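Local coordinates for protein type III effector XopAI (PDB 6K93) that probably acts in host plant cells as a type III effector whose mono-ADP-ribosyltransferase fold binds arginine-containing peptides, at residues S78-R82 and P83-L87; L95-Q98 and K99-W103; S115-E118 and E119-Q122; M147-M150 and A151-W155. One frame throughout, in Å; residues are numbered along the deposited sequence.

Interaction 1: residues S78-R82 and P83-L87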
loop_
_atom_site.group_PDB
_atom_site.type_symbol
_atom_site.label_atom_id
_atom_site.label_comp_id
_atom_site.label_asym_id
_atom_site.label_seq_id
_atom_site.Cartn_x
_atom_site.Cartn_y
_atom_site.Cartn_z
ATOM N N SER A 78 5.068 -33.748 7.624
ATOM C CA SER A 78 4.522 -33.744 8.981
ATOM C C SER A 78 5.116 -32.630 9.833
ATOM O O SER A 78 4.761 -32.475 10.998
ATOM C CB SER A 78 4.772 -35.083 9.671
ATOM O OG SER A 78 4.302 -36.179 8.910
ATOM N N SER A 79 5.989 -31.830 9.241
ATOM C CA SER A 79 6.707 -30.847 10.028
ATOM C C SER A 79 5.824 -29.635 10.273
ATOM O O SER A 79 4.822 -29.418 9.592
ATOM C CB SER A 79 8.009 -30.453 9.328
ATOM O OG SER A 79 8.973 -31.512 9.464
ATOM N N SER A 80 6.179 -28.870 11.306
ATOM C CA SER A 80 5.457 -27.682 11.724
ATOM C C SER A 80 3.952 -27.890 11.906
ATOM O O SER A 80 3.135 -27.130 11.384
ATOM C CB SER A 80 5.717 -26.537 10.740
ATOM O OG SER A 80 7.103 -26.330 10.582
ATOM N N PRO A 81 3.556 -28.892 12.705
ATOM C CA PRO A 81 2.149 -29.006 13.106
ATOM C C PRO A 81 1.749 -27.824 13.961
ATOM O O PRO A 81 2.561 -27.246 14.666
ATOM C CB PRO A 81 2.099 -30.298 13.921
ATOM C CG PRO A 81 3.506 -30.522 14.391
ATOM C CD PRO A 81 4.407 -29.901 13.357
ATOM N N ARG A 82 0.468 -27.471 13.908
ATOM C CA ARG A 82 0.024 -26.232 14.529
ATOM C C ARG A 82 0.346 -26.129 16.019
ATOM O O ARG A 82 0.719 -25.038 16.459
ATOM C CB ARG A 82 -1.486 -26.038 14.284
ATOM C CG ARG A 82 -1.925 -24.603 14.504
ATOM C CD ARG A 82 -3.424 -24.413 14.245
ATOM N NE ARG A 82 -4.212 -24.966 15.334
ATOM C CZ ARG A 82 -5.533 -25.178 15.284
ATOM N NH1 ARG A 82 -6.216 -24.898 14.200
ATOM N NH2 ARG A 82 -6.149 -25.700 16.344
ATOM N N PRO A 83 0.254 -27.205 16.817
ATOM C CA PRO A 83 0.601 -27.062 18.241
ATOM C C PRO A 83 2.045 -26.741 18.506
ATOM O O PRO A 83 2.356 -26.344 19.634
ATOM C CB PRO A 83 0.243 -28.427 18.832
ATOM C CG PRO A 83 -0.794 -28.966 17.921
ATOM C CD PRO A 83 -0.382 -28.505 16.555
ATOM N N LEU A 84 2.948 -26.973 17.544
ATOM C CA LEU A 84 4.357 -26.640 17.668
ATOM C C LEU A 84 4.741 -25.377 16.918
ATOM O O LEU A 84 5.793 -24.801 17.194
ATOM C CB LEU A 84 5.201 -27.797 17.129
ATOM C CG LEU A 84 4.977 -29.124 17.803
ATOM C CD1 LEU A 84 5.837 -30.190 17.172
ATOM C CD2 LEU A 84 5.279 -29.012 19.281
ATOM N N SER A 85 3.945 -24.963 15.957
ATOM C CA SER A 85 4.295 -23.917 15.001
ATOM C C SER A 85 2.992 -23.324 14.481
ATOM O O SER A 85 2.474 -23.781 13.457
ATOM C CB SER A 85 5.156 -24.528 13.890
ATOM O OG SER A 85 5.354 -23.599 12.846
ATOM N N PRO A 86 2.425 -22.331 15.185
ATOM C CA PRO A 86 1.069 -21.870 14.849
ATOM C C PRO A 86 1.011 -20.957 13.643
ATOM O O PRO A 86 -0.082 -20.786 13.083
ATOM C CB PRO A 86 0.619 -21.146 16.121
ATOM C CG PRO A 86 1.903 -20.690 16.785
ATOM C CD PRO A 86 2.918 -21.768 16.459
ATOM N N LEU A 87 2.127 -20.382 13.203
ATOM C CA LEU A 87 2.119 -19.558 12.001
ATOM C C LEU A 87 2.494 -20.362 10.767
ATOM O O LEU A 87 3.445 -21.150 10.789
ATOM C CB LEU A 87 3.077 -18.377 12.163
ATOM C CG LEU A 87 2.771 -17.409 13.276
ATOM C CD1 LEU A 87 3.935 -16.433 13.407
ATOM C CD2 LEU A 87 1.444 -16.685 13.024
HETATM O O HOH W 1 1.747 -24.959 11.284
#

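Interaction 2: residues L95-Q98 and K99-W103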
loop_
_atom_site.group_PDB
_atom_site.type_symbol
_atom_site.label_atom_id
_atom_site.label_comp_id
_atom_site.label_asym_id
_atom_site.label_seq_id
_atom_site.Cartn_x
_atom_site.Cartn_y
_atom_site.Cartn_z
ATOM N N LEU A 95 11.104 -16.061 -5.623
ATOM C CA LEU A 95 10.422 -14.808 -5.337
ATOM C C LEU A 95 10.277 -13.932 -6.575
ATOM O O LEU A 95 9.312 -13.164 -6.687
ATOM C CB LEU A 95 11.166 -14.062 -4.237
ATOM C CG LEU A 95 11.065 -14.728 -2.857
ATOM C CD1 LEU A 95 12.058 -14.095 -1.902
ATOM C CD2 LEU A 95 9.640 -14.630 -2.322
ATOM N N ILE A 96 11.215 -14.014 -7.515
ATOM C CA ILE A 96 11.061 -13.248 -8.749
ATOM C C ILE A 96 9.840 -13.732 -9.533
ATOM O O ILE A 96 9.050 -12.926 -10.044
ATOM C CB ILE A 96 12.358 -13.337 -9.578
ATOM C CG1 ILE A 96 13.442 -12.515 -8.877
ATOM C CG2 ILE A 96 12.136 -12.829 -10.974
ATOM C CD1 ILE A 96 14.746 -12.375 -9.639
ATOM N N LYS A 97 9.643 -15.052 -9.613
ATOM C CA LYS A 97 8.445 -15.562 -10.274
ATOM C C LYS A 97 7.185 -15.176 -9.504
ATOM O O LYS A 97 6.165 -14.822 -10.106
ATOM C CB LYS A 97 8.522 -17.084 -10.428
ATOM C CG LYS A 97 7.304 -17.691 -11.100
ATOM C CD LYS A 97 7.563 -19.145 -11.483
ATOM C CE LYS A 97 6.532 -19.655 -12.485
ATOM N NZ LYS A 97 6.936 -20.947 -13.117
ATOM N N GLN A 98 7.229 -15.232 -8.168
ATOM C CA GLN A 98 6.060 -14.807 -7.396
ATOM C C GLN A 98 5.701 -13.360 -7.685
ATOM O O GLN A 98 4.523 -13.013 -7.797
ATOM C CB GLN A 98 6.315 -14.958 -5.907
ATOM C CG GLN A 98 6.321 -16.361 -5.417
ATOM C CD GLN A 98 6.344 -16.384 -3.919
ATOM O OE1 GLN A 98 5.458 -15.836 -3.262
ATOM N NE2 GLN A 98 7.372 -17.011 -3.358
ATOM N N LYS A 99 6.707 -12.493 -7.748
ATOM C CA LYS A 99 6.480 -11.082 -8.018
ATOM C C LYS A 99 5.905 -10.884 -9.417
ATOM O O LYS A 99 4.960 -10.109 -9.606
ATOM C CB LYS A 99 7.791 -10.345 -7.854
ATOM C CG LYS A 99 7.776 -8.910 -8.198
ATOM C CD LYS A 99 9.177 -8.392 -7.980
ATOM C CE LYS A 99 9.403 -7.078 -8.670
ATOM N NZ LYS A 99 10.881 -6.817 -8.712
ATOM N N LYS A 100 6.445 -11.597 -10.412
ATOM C CA LYS A 100 5.901 -11.504 -11.762
ATOM C C LYS A 100 4.445 -11.951 -11.790
ATOM O O LYS A 100 3.592 -11.267 -12.374
ATOM C CB LYS A 100 6.755 -12.342 -12.722
ATOM C CG LYS A 100 6.190 -12.442 -14.122
ATOM C CD LYS A 100 7.149 -13.187 -15.016
ATOM C CE LYS A 100 6.672 -13.222 -16.446
ATOM N NZ LYS A 100 7.643 -13.946 -17.317
ATOM N N GLN A 101 4.134 -13.087 -11.143
ATOM C CA GLN A 101 2.757 -13.567 -11.127
ATOM C C GLN A 101 1.830 -12.585 -10.407
ATOM O O GLN A 101 0.685 -12.358 -10.835
ATOM C CB GLN A 101 2.701 -14.944 -10.474
ATOM C CG GLN A 101 3.299 -16.035 -11.379
ATOM C CD GLN A 101 3.441 -17.377 -10.689
ATOM O OE1 GLN A 101 3.426 -17.464 -9.460
ATOM N NE2 GLN A 101 3.593 -18.434 -11.480
ATOM N N LEU A 102 2.296 -11.985 -9.300
ATOM C CA LEU A 102 1.451 -11.015 -8.612
ATOM C C LEU A 102 1.178 -9.797 -9.491
ATOM O O LEU A 102 0.034 -9.330 -9.586
ATOM C CB LEU A 102 2.088 -10.601 -7.291
ATOM C CG LEU A 102 1.257 -9.606 -6.484
ATOM C CD1 LEU A 102 -0.177 -10.066 -6.270
ATOM C CD2 LEU A 102 1.925 -9.379 -5.135
ATOM N N TRP A 103 2.208 -9.266 -10.146
ATOM C CA TRP A 103 1.997 -8.096 -10.996
ATOM C C TRP A 103 1.032 -8.412 -12.137
ATOM O O TRP A 103 0.171 -7.595 -12.469
ATOM C CB TRP A 103 3.338 -7.587 -11.534
ATOM C CG TRP A 103 3.207 -6.431 -12.478
ATOM C CD1 TRP A 103 3.625 -6.391 -13.773
ATOM C CD2 TRP A 103 2.600 -5.167 -12.202
ATOM N NE1 TRP A 103 3.334 -5.172 -14.322
ATOM C CE2 TRP A 103 2.694 -4.400 -13.385
ATOM C CE3 TRP A 103 1.986 -4.615 -11.078
ATOM C CZ2 TRP A 103 2.200 -3.108 -13.473
ATOM C CZ3 TRP A 103 1.495 -3.321 -11.172
ATOM C CH2 TRP A 103 1.605 -2.593 -12.353
#

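Interaction 3: residues S115-E118 and E119-Q122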
loop_
_atom_site.group_PDB
_atom_site.type_symbol
_atom_site.label_atom_id
_atom_site.label_comp_id
_atom_site.label_asym_id
_atom_site.label_seq_id
_atom_site.Cartn_x
_atom_site.Cartn_y
_atom_site.Cartn_z
ATOM N N SER A 115 -7.741 -10.769 -1.765
ATOM C CA SER A 115 -6.939 -11.742 -1.052
ATOM C C SER A 115 -7.785 -12.968 -0.699
ATOM O O SER A 115 -8.982 -12.875 -0.427
ATOM C CB SER A 115 -6.349 -11.157 0.231
ATOM O OG SER A 115 -7.396 -10.856 1.179
ATOM N N THR A 116 -7.152 -14.124 -0.721
ATOM C CA THR A 116 -7.752 -15.390 -0.312
ATOM C C THR A 116 -7.529 -15.600 1.175
ATOM O O THR A 116 -6.650 -14.975 1.783
ATOM C CB THR A 116 -7.126 -16.548 -1.077
ATOM O OG1 THR A 116 -5.756 -16.670 -0.687
ATOM C CG2 THR A 116 -7.244 -16.341 -2.567
ATOM N N PRO A 117 -8.299 -16.497 1.791
ATOM C CA PRO A 117 -8.030 -16.824 3.201
ATOM C C PRO A 117 -6.593 -17.234 3.449
ATOM O O PRO A 117 -5.987 -16.799 4.435
ATOM C CB PRO A 117 -9.015 -17.978 3.483
ATOM C CG PRO A 117 -10.175 -17.690 2.546
ATOM C CD PRO A 117 -9.501 -17.189 1.273
ATOM N N GLU A 118 -6.021 -18.036 2.553
ATOM C CA GLU A 118 -4.633 -18.458 2.694
ATOM C C GLU A 118 -3.678 -17.261 2.633
ATOM O O GLU A 118 -2.734 -17.165 3.423
ATOM C CB GLU A 118 -4.341 -19.486 1.595
ATOM C CG GLU A 118 -5.152 -20.812 1.733
ATOM C CD GLU A 118 -6.655 -20.716 1.444
ATOM O OE1 GLU A 118 -7.116 -19.803 0.712
ATOM O OE2 GLU A 118 -7.397 -21.584 1.953
ATOM N N GLU A 119 -3.934 -16.308 1.735
ATOM C CA GLU A 119 -3.094 -15.110 1.659
ATOM C C GLU A 119 -3.218 -14.250 2.910
ATOM O O GLU A 119 -2.242 -13.608 3.322
ATOM C CB GLU A 119 -3.457 -14.313 0.399
ATOM C CG GLU A 119 -2.998 -15.042 -0.851
ATOM C CD GLU A 119 -3.612 -14.546 -2.157
ATOM O OE1 GLU A 119 -4.573 -13.779 -2.123
ATOM O OE2 GLU A 119 -3.096 -14.977 -3.224
ATOM N N ARG A 120 -4.413 -14.185 3.502
ATOM C CA ARG A 120 -4.575 -13.432 4.738
ATOM C C ARG A 120 -3.784 -14.064 5.875
ATOM O O ARG A 120 -3.217 -13.345 6.705
ATOM C CB ARG A 120 -6.067 -13.307 5.060
ATOM C CG ARG A 120 -6.774 -12.550 3.948
ATOM C CD ARG A 120 -8.157 -12.080 4.325
ATOM N NE ARG A 120 -9.139 -13.132 4.566
ATOM C CZ ARG A 120 -9.986 -13.599 3.656
ATOM N NH1 ARG A 120 -9.944 -13.147 2.414
ATOM N NH2 ARG A 120 -10.847 -14.539 3.993
ATOM N N LYS A 121 -3.711 -15.401 5.911
ATOM C CA LYS A 121 -2.909 -16.075 6.926
ATOM C C LYS A 121 -1.421 -15.864 6.660
ATOM O O LYS A 121 -0.628 -15.719 7.597
ATOM C CB LYS A 121 -3.250 -17.568 6.952
ATOM C CG LYS A 121 -2.738 -18.300 8.183
ATOM C CD LYS A 121 -2.742 -19.806 7.948
ATOM C CE LYS A 121 -4.151 -20.349 7.744
ATOM N NZ LYS A 121 -4.179 -21.833 7.872
ATOM N N GLN A 122 -1.022 -15.835 5.383
ATOM C CA GLN A 122 0.353 -15.500 5.035
ATOM C C GLN A 122 0.694 -14.092 5.476
ATOM O O GLN A 122 1.783 -13.845 5.995
ATOM C CB GLN A 122 0.572 -15.663 3.535
ATOM C CG GLN A 122 0.667 -17.121 3.111
ATOM C CD GLN A 122 0.361 -17.359 1.647
ATOM O OE1 GLN A 122 0.068 -16.447 0.883
ATOM N NE2 GLN A 122 0.444 -18.627 1.246
#

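Interaction 4: residues M147-M150 and A151-W155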
loop_
_atom_site.group_PDB
_atom_site.type_symbol
_atom_site.label_atom_id
_atom_site.label_comp_id
_atom_site.label_asym_id
_atom_site.label_seq_id
_atom_site.Cartn_x
_atom_site.Cartn_y
_atom_site.Cartn_z
ATOM N N MET A 147 -6.594 -6.820 14.835
ATOM C CA MET A 147 -7.750 -7.610 14.418
ATOM C C MET A 147 -8.991 -7.210 15.203
ATOM O O MET A 147 -10.088 -7.097 14.644
ATOM C CB MET A 147 -7.448 -9.096 14.598
ATOM C CG MET A 147 -6.463 -9.689 13.617
ATOM S SD MET A 147 -7.159 -9.879 11.951
ATOM C CE MET A 147 -8.372 -11.153 12.243
ATOM N N GLN A 148 -8.852 -7.073 16.518
ATOM C CA GLN A 148 -9.986 -6.650 17.339
ATOM C C GLN A 148 -10.478 -5.269 16.926
ATOM O O GLN A 148 -11.687 -5.047 16.800
ATOM C CB GLN A 148 -9.599 -6.667 18.817
ATOM C CG GLN A 148 -10.739 -6.359 19.780
ATOM C CD GLN A 148 -11.892 -7.353 19.714
ATOM O OE1 GLN A 148 -11.730 -8.495 19.287
ATOM N NE2 GLN A 148 -13.071 -6.910 20.142
ATOM N N ARG A 149 -9.556 -4.330 16.703
ATOM C CA ARG A 149 -9.951 -2.982 16.305
ATOM C C ARG A 149 -10.738 -3.004 15.006
ATOM O O ARG A 149 -11.747 -2.301 14.869
ATOM C CB ARG A 149 -8.715 -2.078 16.177
ATOM C CG ARG A 149 -8.980 -0.714 15.561
ATOM C CD ARG A 149 -7.728 0.156 15.475
ATOM N NE ARG A 149 -8.059 1.528 15.055
ATOM C CZ ARG A 149 -7.547 2.136 13.993
ATOM N NH1 ARG A 149 -6.664 1.524 13.231
ATOM N NH2 ARG A 149 -7.926 3.372 13.693
ATOM N N MET A 150 -10.294 -3.791 14.037
ATOM C CA MET A 150 -10.942 -3.790 12.734
ATOM C C MET A 150 -12.241 -4.597 12.742
ATOM O O MET A 150 -13.192 -4.218 12.049
ATOM C CB MET A 150 -9.967 -4.307 11.674
ATOM C CG MET A 150 -8.798 -3.370 11.496
ATOM S SD MET A 150 -9.340 -1.669 11.183
ATOM C CE MET A 150 -7.784 -0.890 10.819
ATOM N N ALA A 151 -12.330 -5.686 13.512
ATOM C CA ALA A 151 -13.623 -6.339 13.669
ATOM C C ALA A 151 -14.633 -5.387 14.293
ATOM O O ALA A 151 -15.795 -5.326 13.863
ATOM C CB ALA A 151 -13.454 -7.603 14.505
ATOM N N GLN A 152 -14.205 -4.631 15.312
ATOM C CA GLN A 152 -15.087 -3.644 15.924
ATOM C C GLN A 152 -15.444 -2.551 14.928
ATOM O O GLN A 152 -16.574 -2.057 14.902
ATOM C CB GLN A 152 -14.423 -3.036 17.152
ATOM C CG GLN A 152 -15.391 -2.244 18.014
ATOM C CD GLN A 152 -16.498 -3.105 18.585
ATOM O OE1 GLN A 152 -16.244 -4.135 19.217
ATOM N NE2 GLN A 152 -17.741 -2.690 18.363
ATOM N N MET A 153 -14.489 -2.164 14.097
ATOM C CA MET A 153 -14.745 -1.135 13.101
ATOM C C MET A 153 -15.796 -1.576 12.100
ATOM O O MET A 153 -16.648 -0.779 11.698
ATOM C CB MET A 153 -13.458 -0.774 12.362
ATOM C CG MET A 153 -13.658 0.426 11.479
ATOM S SD MET A 153 -12.105 1.217 11.122
ATOM C CE MET A 153 -11.425 1.559 12.750
ATOM N N LYS A 154 -15.736 -2.829 11.662
ATOM C CA LYS A 154 -16.728 -3.337 10.724
ATOM C C LYS A 154 -18.117 -3.324 11.348
ATOM O O LYS A 154 -19.117 -3.116 10.647
ATOM C CB LYS A 154 -16.364 -4.751 10.292
ATOM C CG LYS A 154 -15.199 -4.813 9.312
ATOM C CD LYS A 154 -14.555 -6.189 9.331
ATOM C CE LYS A 154 -15.549 -7.270 8.908
ATOM N NZ LYS A 154 -14.864 -8.578 8.686
ATOM N N TRP A 155 -18.196 -3.560 12.660
ATOM C CA TRP A 155 -19.480 -3.540 13.353
ATOM C C TRP A 155 -20.010 -2.122 13.494
ATOM O O TRP A 155 -21.210 -1.877 13.306
ATOM C CB TRP A 155 -19.316 -4.188 14.718
ATOM C CG TRP A 155 -20.547 -4.224 15.529
ATOM C CD1 TRP A 155 -20.892 -3.383 16.540
ATOM C CD2 TRP A 155 -21.603 -5.172 15.407
ATOM N NE1 TRP A 155 -22.118 -3.746 17.056
ATOM C CE2 TRP A 155 -22.572 -4.846 16.374
ATOM C CE3 TRP A 155 -21.826 -6.269 14.565
ATOM C CZ2 TRP A 155 -23.746 -5.577 16.524
ATOM C CZ3 TRP A 155 -22.991 -6.992 14.715
ATOM C CH2 TRP A 155 -23.937 -6.643 15.689
#

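Interaction 1: residues S78-R82 and P83-L87
Pro81 and Leu84 close a backbone turn: Leu84 N donates to Pro81 O at 2.9 Å with an N-H...O angle of 146°. Ser85 N follows with a longer bond to Arg82 O, 3.3 Å, and a weak one back to Pro81 O, 3.0 Å and bent to 126°. The chain thus makes two overlapping type I beta turns, Pro81-Leu84 and Arg82-Ser85, a single coil of nearly helical backbone in an otherwise irregular N-terminal segment. A water spans the two ends, donating at 2.6 Å to Ser80 O and at 2.6 Å to Ser85 O. Round the turn the side chains touch lightly. The Pro81 ring meets the leucine through its outer edge, CG to Leu84 CD1 3.6 Å, because chi1 of -58° lays Leu84 CG back beside its own nitrogen. Across the coil Ser80 CB lies 3.6 Å from Ser85 OG, a contact of methylene with hydroxyl. Arg82 touches the other segment through CB, beside the Pro83 ring. Farther on, Leu87 rests on Lys124, Thr125 and Ile128 of helix 117-128 and ties this tail to the body of the protein. Every residue here also touches a crystal neighbour, and lattice packing may help to order it. Proline probably helps to end the coil: Pro86 N, 3.4 Å from Arg82 O, has no hydrogen to give, which denies that carbonyl the next helical bond.

Interaction 2: residues L95-Q98 and K99-W103
Lys97 and Gln101 meet one helical turn apart, the Gln101 amide crossing the aliphatic chain of Lys97: Gln101 NE2 comes to 3.3 Å from Lys97 CE and 3.8 Å from Lys97 CG. Lys97 runs fully extended, and Gln101 CG, which a chi1 of -72° places opposite the carbonyl carbon, packs 3.4 Å from Lys97 O. Beneath them the backbone bonds are regular. Gln101 N to Lys97 O measures 2.9 Å with an angle of 168°, and the same i to i+4 pattern joins Lys99 to Leu95, Lys100 to Ile96 and Leu102 to Gln98. This is the opening of alpha-helix 95-109, where Asp94 OD1 accepts from Lys97 N and Gln98, its chain extended beyond CG, takes NE2 to the carbonyls of Ser93 and Asn91. Lys99 leaves on another side of the helix, its chain extended so that the ammonium lies among backbone oxygens: it bonds to Ala190 O and Lys188 O and weakly to Glu187 O, with Pro192 against its aliphatic part. On the face turned to helix 194-209, Leu95, Gln98 and Leu102 all touch Leu197, and Leu102 also reaches Phe113 and Leu186.

Interaction 3: residues S115-E118 and E119-Q122
Thr116 O receives Arg120 N at 2.9 Å as the first turn of helix 117-128 closes. Thr116 is the N-cap, and with Glu119 it forms a capping box of two reciprocal bonds. Glu119 N donates to Thr116 OG1 at 3.1 Å; Thr116 N donates to Glu119 OE1 at 3.0 Å, reaching it from 40° out of the carboxylate plane. Chi1 of 66° sets the threonine hydroxyl between its own nitrogen and carbonyl carbon, where it faces the helix start. Arg120 bends at chi3 to bring its guanidinium back over the cap: Thr116 C and Pro117 CA lie 3.6 and 3.7 Å above one face of the Arg120 guanidinium, offset toward its rim, and Arg120 NH2 packs 3.5 Å from Pro117 CG. Ser115 OG sits in its plane at the edge and is itself bonded to Asp167, while Glu166 gives Arg120 NE only a long, weak ion pair. Glu119 OE2 makes a salt bridge with Arg105, linking the cap to helix 95-109. With the Thr116 N-H, the helix N terminus and Arg105 nearby, the Glu119 carboxylate probably stays ionised and offsets the positive end of the helix.

Interaction 4: residues M147-M150 and A151-W155
Met150 and Met153 lie side by side and point the same way, their sulfurs 4.0 Å apart. Met153 then bends at chi3 (-56°), which carries its CE toward the neighbouring arginine. There the methyl stands 3.8 Å above one face of the Arg149 guanidinium, offset toward the rim, about equally far from NE, CZ and NH2 of Arg149 (4.1 Å to NH2). Arg149 itself is straight from CG to NE and runs alongside Met153, one turn further along the helix, in the same direction; the methyl lies over the flat group, while Arg149 NH1 bonds to Gln172 OE1 and Phe277 O. Lys154 behaves differently: its CG passes 3.4 Å from Met150 O, and beyond that its bent chain takes NZ to Met163 O and Thr165 OG1. Below the side chains the backbone is ordinary alpha-helix. Ala151 N to Met147 O is 2.9 Å at 167°, whereas Met153 N to Arg149 O, also 2.9 Å, is more bent at 143°. Lys154 N closes the next step on Met150 O. The methionines meet the neighbouring parts of the fold. Met147 touches Thr165 and Val169 of helix 165-174, Met150 meets Gln172 of the same helix, and Met150 and Met153 share Phe277, with Leu160 also against Met153. This part of helix 136-156 is therefore packed against helix 165-174 and the loop carrying Phe277, which lies between strands 272-273 and 285-288.

From the N terminus the four contacts come in series, none enclosing or crossing another, and each closes only a turn of its own chain. Interaction 1 shapes the irregular tail, interaction 2 the opening of helix 95-109, interaction 3 the start of helix 117-128, and interaction 4 a later part of helix 136-156. Ties between them are indirect, with helix 117-128 meeting both the tail and helix 95-109. Centres of interactions 1 and 3 are about 17 Å apart, those of 2 and 3 about 16 Å, those of 3 and 4 about 18 Å, and those of 2 and 4 about 31 Å. Helix 194-209 packs against both 2 and 3, while helix 165-174 backs interaction 4.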